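Local coordinates for protein lasso peptide isopeptidase AtxE2 (Asticcacaulis excentricus, PDB 5TXE) that hydrolyses the isopeptide bond of the lasso peptides astexin-2 and astexin-3, recognising their threaded shape and turning them into linear peptides, at residues R272-A280 with A474-Q485. The protein carries 1 engineered substitution. Numbering follows the deposited sequence.
Sequences RTDPQNINA and ASYQRFTSPIAQ
N279 reaches across to 474-485 with its amide nitrogen: ND2 donates to the backbone oxygen Q477 O at 2.9 Å and to the side-chain oxygen Q485 OE1 at 3.1 Å. Both acceptors lie close to the N279 amide plane, but ND2 itself sits well above the carbonyl plane of Q485, the two amides being turned 62° apart. Q485 gets there on an extended chain, CG anti to its backbone N (chi1 -173°), while its NE2 bonds E489. ND2 also sits at the edge of the F479 ring, one face of which lies over Q485 CA. An alanine in place of N279 would probably leave Q477 O and Q485 OE1 without this shared donor, the Q485 amide then being held only on its E489 side. The one backbone bond across the contact, I278 N to F479 O (3.0 Å), runs nearly along the C=O axis; the same oxygen receives a CA-H...O contact from N277. Within its own loop N277 OD1 accepts from N279 N (2.9 Å), an Asx turn that braces the N279 backbone. The charged pair is D274 OD2 and R478 NH1, a 2.6 Å salt bridge with carboxylate and guanidinium nearly coplanar (12°). The R478 chain, bent at chi3, brings NH1 there, its CG crossing the N277 amide at a slant and NH2 nearing Q276 CB. Apolar packing is slight: I278 CD1 comes to 4.2 Å from P482 CD, at the start of helix 482-490, which S481 OG N-caps. P482 also packs on the bound peptide. Two type I turns sharing N277, D274-N277 and N277-A280, make up most of the loop joining antiparallel strands 266-271 and 283-288 of a propeller-type blade, docking it on the catalytic alpha/beta-hydrolase domain, as in prolyl oligopeptidase-family enzymes.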
ATOM      1  N   ARG A 272      -5.039  20.876  15.871  1.00 59.66           N
ATOM      2  CA  ARG A 272      -6.178  20.442  16.693  1.00 64.27           C
ATOM      3  C   ARG A 272      -6.396  21.382  17.895  1.00 61.88           C
ATOM      4  O   ARG A 272      -5.443  21.990  18.374  1.00 57.62           O
ATOM      5  CB  ARG A 272      -5.901  19.051  17.213  1.00 65.45           C
ATOM      6  CG  ARG A 272      -5.214  18.152  16.222  1.00 66.17           C
ATOM      7  CD  ARG A 272      -4.763  16.862  16.881  1.00 75.70           C
ATOM      8  NE  ARG A 272      -5.087  15.738  15.990  1.00 87.43           N
ATOM      9  CZ  ARG A 272      -4.379  15.363  14.915  1.00 82.43           C
ATOM     10  NH1 ARG A 272      -3.254  15.990  14.570  1.00 72.96           N
ATOM     11  NH2 ARG A 272      -4.810  14.349  14.169  1.00 77.21           N
ATOM     12  N   THR A 273      -7.632  21.498  18.389  1.00 70.97           N
ATOM     13  CA  THR A 273      -7.894  22.222  19.660  1.00 74.06           C
ATOM     14  C   THR A 273      -7.199  21.544  20.832  1.00 72.74           C
ATOM     15  O   THR A 273      -6.877  22.194  21.808  1.00 74.49           O
ATOM     16  CB  THR A 273      -9.391  22.323  20.002  1.00 73.47           C
ATOM     17  OG1 THR A 273     -10.120  22.676  18.828  1.00 76.88           O
ATOM     18  CG2 THR A 273      -9.639  23.400  21.083  1.00 79.94           C
ATOM     19  N   ASP A 274      -6.971  20.239  20.716  1.00 77.32           N
ATOM     20  CA  ASP A 274      -6.270  19.461  21.719  1.00 73.71           C
ATOM     21  C   ASP A 274      -5.084  18.758  21.046  1.00 76.07           C
ATOM     22  O   ASP A 274      -5.221  17.634  20.588  1.00 78.53           O
ATOM     23  CB  ASP A 274      -7.261  18.457  22.309  1.00 69.16           C
ATOM     24  CG  ASP A 274      -6.672  17.628  23.422  1.00 70.37           C
ATOM     25  OD1 ASP A 274      -5.445  17.711  23.709  1.00 70.66           O
ATOM     26  OD2 ASP A 274      -7.468  16.875  24.014  1.00 74.04           O
ATOM     27  N   PRO A 275      -3.901  19.400  20.990  1.00 87.02           N
ATOM     28  CA  PRO A 275      -2.880  18.825  20.094  1.00 91.39           C
ATOM     29  C   PRO A 275      -2.448  17.409  20.433  1.00 94.03           C
ATOM     30  O   PRO A 275      -2.028  16.698  19.517  1.00 88.26           O
ATOM     31  CB  PRO A 275      -1.684  19.789  20.209  1.00 94.68           C
ATOM     32  CG  PRO A 275      -2.192  20.995  20.936  1.00 93.70           C
ATOM     33  CD  PRO A 275      -3.375  20.541  21.760  1.00 94.96           C
ATOM     34  N   GLN A 276      -2.597  16.998  21.704  1.00 99.59           N
ATOM     35  CA  GLN A 276      -2.234  15.639  22.143  1.00103.10           C
ATOM     36  C   GLN A 276      -3.158  14.578  21.578  1.00101.28           C
ATOM     37  O   GLN A 276      -2.671  13.533  21.175  1.00104.33           O
ATOM     38  CB  GLN A 276      -2.262  15.469  23.664  1.00105.01           C
ATOM     39  CG  GLN A 276      -0.983  15.886  24.333  1.00108.99           C
ATOM     40  CD  GLN A 276      -0.824  17.382  24.282  1.00116.11           C
ATOM     41  OE1 GLN A 276      -1.777  18.121  24.544  1.00111.09           O
ATOM     42  NE2 GLN A 276       0.363  17.844  23.900  1.00117.17           N
ATOM     43  N   ASN A 277      -4.472  14.842  21.583  1.00 87.80           N
ATOM     44  CA  ASN A 277      -5.481  13.884  21.116  1.00 73.97           C
ATOM     45  C   ASN A 277      -5.398  13.660  19.616  1.00 72.36           C
ATOM     46  O   ASN A 277      -5.860  14.463  18.830  1.00 79.65           O
ATOM     47  CB  ASN A 277      -6.896  14.330  21.476  1.00 70.98           C
ATOM     48  CG  ASN A 277      -7.949  13.338  21.032  1.00 69.06           C
ATOM     49  OD1 ASN A 277      -7.650  12.279  20.457  1.00 76.62           O
ATOM     50  ND2 ASN A 277      -9.183  13.653  21.315  1.00 58.72           N
ATOM     51  N   ILE A 278      -4.832  12.531  19.214  1.00 70.38           N
ATOM     52  CA  ILE A 278      -4.632  12.234  17.791  1.00 63.68           C
ATOM     53  C   ILE A 278      -5.947  12.024  17.009  1.00 54.40           C
ATOM     54  O   ILE A 278      -5.944  11.990  15.805  1.00 56.05           O
ATOM     55  CB  ILE A 278      -3.723  10.987  17.581  1.00 71.21           C
ATOM     56  CG1 ILE A 278      -4.458   9.702  18.027  1.00 74.16           C
ATOM     57  CG2 ILE A 278      -2.381  11.163  18.299  1.00 70.27           C
ATOM     58  CD1 ILE A 278      -3.686   8.415  17.823  1.00 72.94           C
ATOM     59  N   ASN A 279      -7.068  11.840  17.675  1.00 49.01           N
ATOM     60  CA  ASN A 279      -8.302  11.599  16.945  1.00 49.54           C
ATOM     61  C   ASN A 279      -9.182  12.805  16.866  1.00 49.46           C
ATOM     62  O   ASN A 279     -10.215  12.773  16.220  1.00 48.84           O
ATOM     63  CB  ASN A 279      -9.053  10.433  17.568  1.00 53.58           C
ATOM     64  CG  ASN A 279      -8.242   9.136  17.488  1.00 57.64           C
ATOM     65  OD1 ASN A 279      -7.408   8.974  16.576  1.00 51.90           O
ATOM     66  ND2 ASN A 279      -8.441   8.239  18.461  1.00 54.59           N
ATOM     67  N   ALA A 280      -8.759  13.884  17.504  1.00 57.01           N
ATOM     68  CA  ALA A 280      -9.420  15.157  17.326  1.00 56.33           C
ATOM     69  C   ALA A 280      -9.159  15.616  15.903  1.00 46.39           C
ATOM     70  O   ALA A 280      -8.047  15.523  15.372  1.00 40.76           O
ATOM     71  CB  ALA A 280      -8.911  16.199  18.317  1.00 60.80           C
ATOM     72  N   ALA A 474     -12.239   2.827  18.949  1.00 44.88           N
ATOM     73  CA  ALA A 474     -11.136   3.511  19.620  1.00 44.49           C
ATOM     74  C   ALA A 474     -10.706   4.759  18.880  1.00 47.58           C
ATOM     75  O   ALA A 474     -10.219   5.695  19.486  1.00 44.88           O
ATOM     76  CB  ALA A 474      -9.937   2.589  19.769  1.00 43.03           C
ATOM     77  N   SER A 475     -10.823   4.762  17.554  1.00 49.17           N
ATOM     78  CA  SER A 475     -10.436   5.943  16.788  1.00 46.66           C
ATOM     79  C   SER A 475     -11.379   7.142  17.056  1.00 51.59           C
ATOM     80  O   SER A 475     -11.037   8.264  16.706  1.00 51.21           O
ATOM     81  CB  SER A 475     -10.418   5.628  15.302  1.00 46.51           C
ATOM     82  OG  SER A 475     -11.753   5.429  14.835  1.00 45.02           O
ATOM     83  N   TYR A 476     -12.543   6.886  17.656  1.00 54.93           N
ATOM     84  CA  TYR A 476     -13.478   7.932  18.096  1.00 64.22           C
ATOM     85  C   TYR A 476     -13.273   8.426  19.553  1.00 69.21           C
ATOM     86  O   TYR A 476     -14.063   9.241  20.041  1.00 72.12           O
ATOM     87  CB  TYR A 476     -14.937   7.439  17.937  1.00 64.41           C
ATOM     88  CG  TYR A 476     -15.351   7.346  16.490  1.00 71.32           C
ATOM     89  CD1 TYR A 476     -15.653   8.495  15.781  1.00 71.61           C
ATOM     90  CD2 TYR A 476     -15.396   6.126  15.823  1.00 64.75           C
ATOM     91  CE1 TYR A 476     -16.004   8.440  14.459  1.00 72.37           C
ATOM     92  CE2 TYR A 476     -15.762   6.057  14.499  1.00 67.53           C
ATOM     93  CZ  TYR A 476     -16.056   7.223  13.821  1.00 71.54           C
ATOM     94  OH  TYR A 476     -16.408   7.209  12.499  1.00 64.25           O
ATOM     95  N   GLN A 477     -12.226   7.952  20.235  1.00 65.11           N
ATOM     96  CA  GLN A 477     -11.991   8.273  21.642  1.00 58.40           C
ATOM     97  C   GLN A 477     -10.647   8.987  21.770  1.00 61.18           C
ATOM     98  O   GLN A 477      -9.855   9.023  20.818  1.00 63.02           O
ATOM     99  CB  GLN A 477     -12.010   6.979  22.482  1.00 61.42           C
ATOM    100  CG  GLN A 477     -13.364   6.253  22.485  1.00 66.96           C
ATOM    101  CD  GLN A 477     -13.316   4.733  22.791  1.00 69.98           C
ATOM    102  OE1 GLN A 477     -12.251   4.116  22.925  1.00 61.97           O
ATOM    103  NE2 GLN A 477     -14.497   4.131  22.893  1.00 71.29           N
ATOM    104  N   ARG A 478     -10.374   9.531  22.956  1.00 64.14           N
ATOM    105  CA  ARG A 478      -9.132  10.272  23.216  1.00 68.08           C
ATOM    106  C   ARG A 478      -7.948   9.328  23.368  1.00 64.00           C
ATOM    107  O   ARG A 478      -8.009   8.411  24.181  1.00 63.08           O
ATOM    108  CB  ARG A 478      -9.247  11.103  24.511  1.00 84.40           C
ATOM    109  CG  ARG A 478      -8.192  12.223  24.629  1.00 94.84           C
ATOM    110  CD  ARG A 478      -7.887  12.671  26.068  1.00 96.49           C
ATOM    111  NE  ARG A 478      -6.445  12.872  26.271  1.00 95.80           N
ATOM    112  CZ  ARG A 478      -5.716  13.851  25.731  1.00 99.77           C
ATOM    113  NH1 ARG A 478      -6.267  14.761  24.938  1.00 99.81           N
ATOM    114  NH2 ARG A 478      -4.416  13.914  25.991  1.00 99.56           N
ATOM    115  N   PHE A 479      -6.890   9.557  22.594  1.00 55.56           N
ATOM    116  CA  PHE A 479      -5.632   8.814  22.729  1.00 58.97           C
ATOM    117  C   PHE A 479      -4.464   9.712  22.403  1.00 63.54           C
ATOM    118  O   PHE A 479      -4.565  10.518  21.485  1.00 63.21           O
ATOM    119  CB  PHE A 479      -5.609   7.575  21.798  1.00 55.95           C
ATOM    120  CG  PHE A 479      -6.453   6.444  22.303  1.00 49.00           C
ATOM    121  CD1 PHE A 479      -6.001   5.668  23.379  1.00 48.98           C
ATOM    122  CD2 PHE A 479      -7.711   6.204  21.786  1.00 44.36           C
ATOM    123  CE1 PHE A 479      -6.785   4.661  23.896  1.00 45.08           C
ATOM    124  CE2 PHE A 479      -8.500   5.175  22.287  1.00 44.39           C
ATOM    125  CZ  PHE A 479      -8.044   4.419  23.358  1.00 43.55           C
ATOM    126  N   THR A 480      -3.363   9.573  23.144  1.00 71.23           N
ATOM    127  CA  THR A 480      -2.191  10.432  22.945  1.00 72.13           C
ATOM    128  C   THR A 480      -1.157   9.770  22.051  1.00 76.76           C
ATOM    129  O   THR A 480      -0.173  10.414  21.670  1.00 68.00           O
ATOM    130  CB  THR A 480      -1.524  10.821  24.287  1.00 79.10           C
ATOM    131  OG1 THR A 480      -0.899   9.679  24.882  1.00 76.91           O
ATOM    132  CG2 THR A 480      -2.562  11.390  25.266  1.00 78.39           C
ATOM    133  N   SER A 481      -1.384   8.493  21.713  1.00 68.33           N
ATOM    134  CA  SER A 481      -0.436   7.732  20.899  1.00 66.94           C
ATOM    135  C   SER A 481      -1.143   6.702  20.032  1.00 67.49           C
ATOM    136  O   SER A 481      -2.084   6.069  20.484  1.00 56.64           O
ATOM    137  CB  SER A 481       0.526   7.005  21.825  1.00 72.81           C
ATOM    138  OG  SER A 481       1.310   6.071  21.120  1.00 76.78           O
ATOM    139  N   PRO A 482      -0.692   6.511  18.773  1.00 74.00           N
ATOM    140  CA  PRO A 482      -1.324   5.449  17.951  1.00 73.06           C
ATOM    141  C   PRO A 482      -1.029   4.039  18.515  1.00 62.50           C
ATOM    142  O   PRO A 482      -1.815   3.106  18.295  1.00 48.18           O
ATOM    143  CB  PRO A 482      -0.707   5.650  16.551  1.00 73.34           C
ATOM    144  CG  PRO A 482       0.578   6.387  16.792  1.00 76.37           C
ATOM    145  CD  PRO A 482       0.368   7.223  18.033  1.00 76.90           C
ATOM    146  N   ILE A 483       0.049   3.932  19.299  1.00 56.48           N
ATOM    147  CA  ILE A 483       0.425   2.694  19.977  1.00 58.74           C
ATOM    148  C   ILE A 483      -0.580   2.411  21.120  1.00 54.30           C
ATOM    149  O   ILE A 483      -1.071   1.281  21.235  1.00 61.92           O
ATOM    150  CB  ILE A 483       1.902   2.706  20.470  1.00 56.50           C
ATOM    151  CG1 ILE A 483       2.836   3.069  19.295  1.00 61.67           C
ATOM    152  CG2 ILE A 483       2.290   1.345  21.064  1.00 54.83           C
ATOM    153  CD1 ILE A 483       4.311   3.107  19.642  1.00 61.56           C
ATOM    154  N   ALA A 484      -0.919   3.415  21.919  1.00 45.75           N
ATOM    155  CA  ALA A 484      -1.958   3.232  22.943  1.00 49.45           C
ATOM    156  C   ALA A 484      -3.354   2.931  22.364  1.00 47.25           C
ATOM    157  O   ALA A 484      -4.165   2.238  22.979  1.00 41.67           O
ATOM    158  CB  ALA A 484      -2.041   4.448  23.857  1.00 49.71           C
ATOM    159  N   GLN A 485      -3.638   3.474  21.188  1.00 44.89           N
ATOM    160  CA  GLN A 485      -4.932   3.252  20.577  1.00 43.74           C
ATOM    161  C   GLN A 485      -5.020   1.793  20.178  1.00 40.21           C
ATOM    162  O   GLN A 485      -6.060   1.138  20.384  1.00 36.20           O
ATOM    163  CB  GLN A 485      -5.110   4.113  19.313  1.00 43.82           C
ATOM    164  CG  GLN A 485      -6.513   4.062  18.713  1.00 45.32           C
ATOM    165  CD  GLN A 485      -6.644   4.942  17.468  1.00 51.27           C
ATOM    166  OE1 GLN A 485      -6.409   6.155  17.504  1.00 48.91           O
ATOM    167  NE2 GLN A 485      -7.035   4.333  16.370  1.00 50.33           N
TER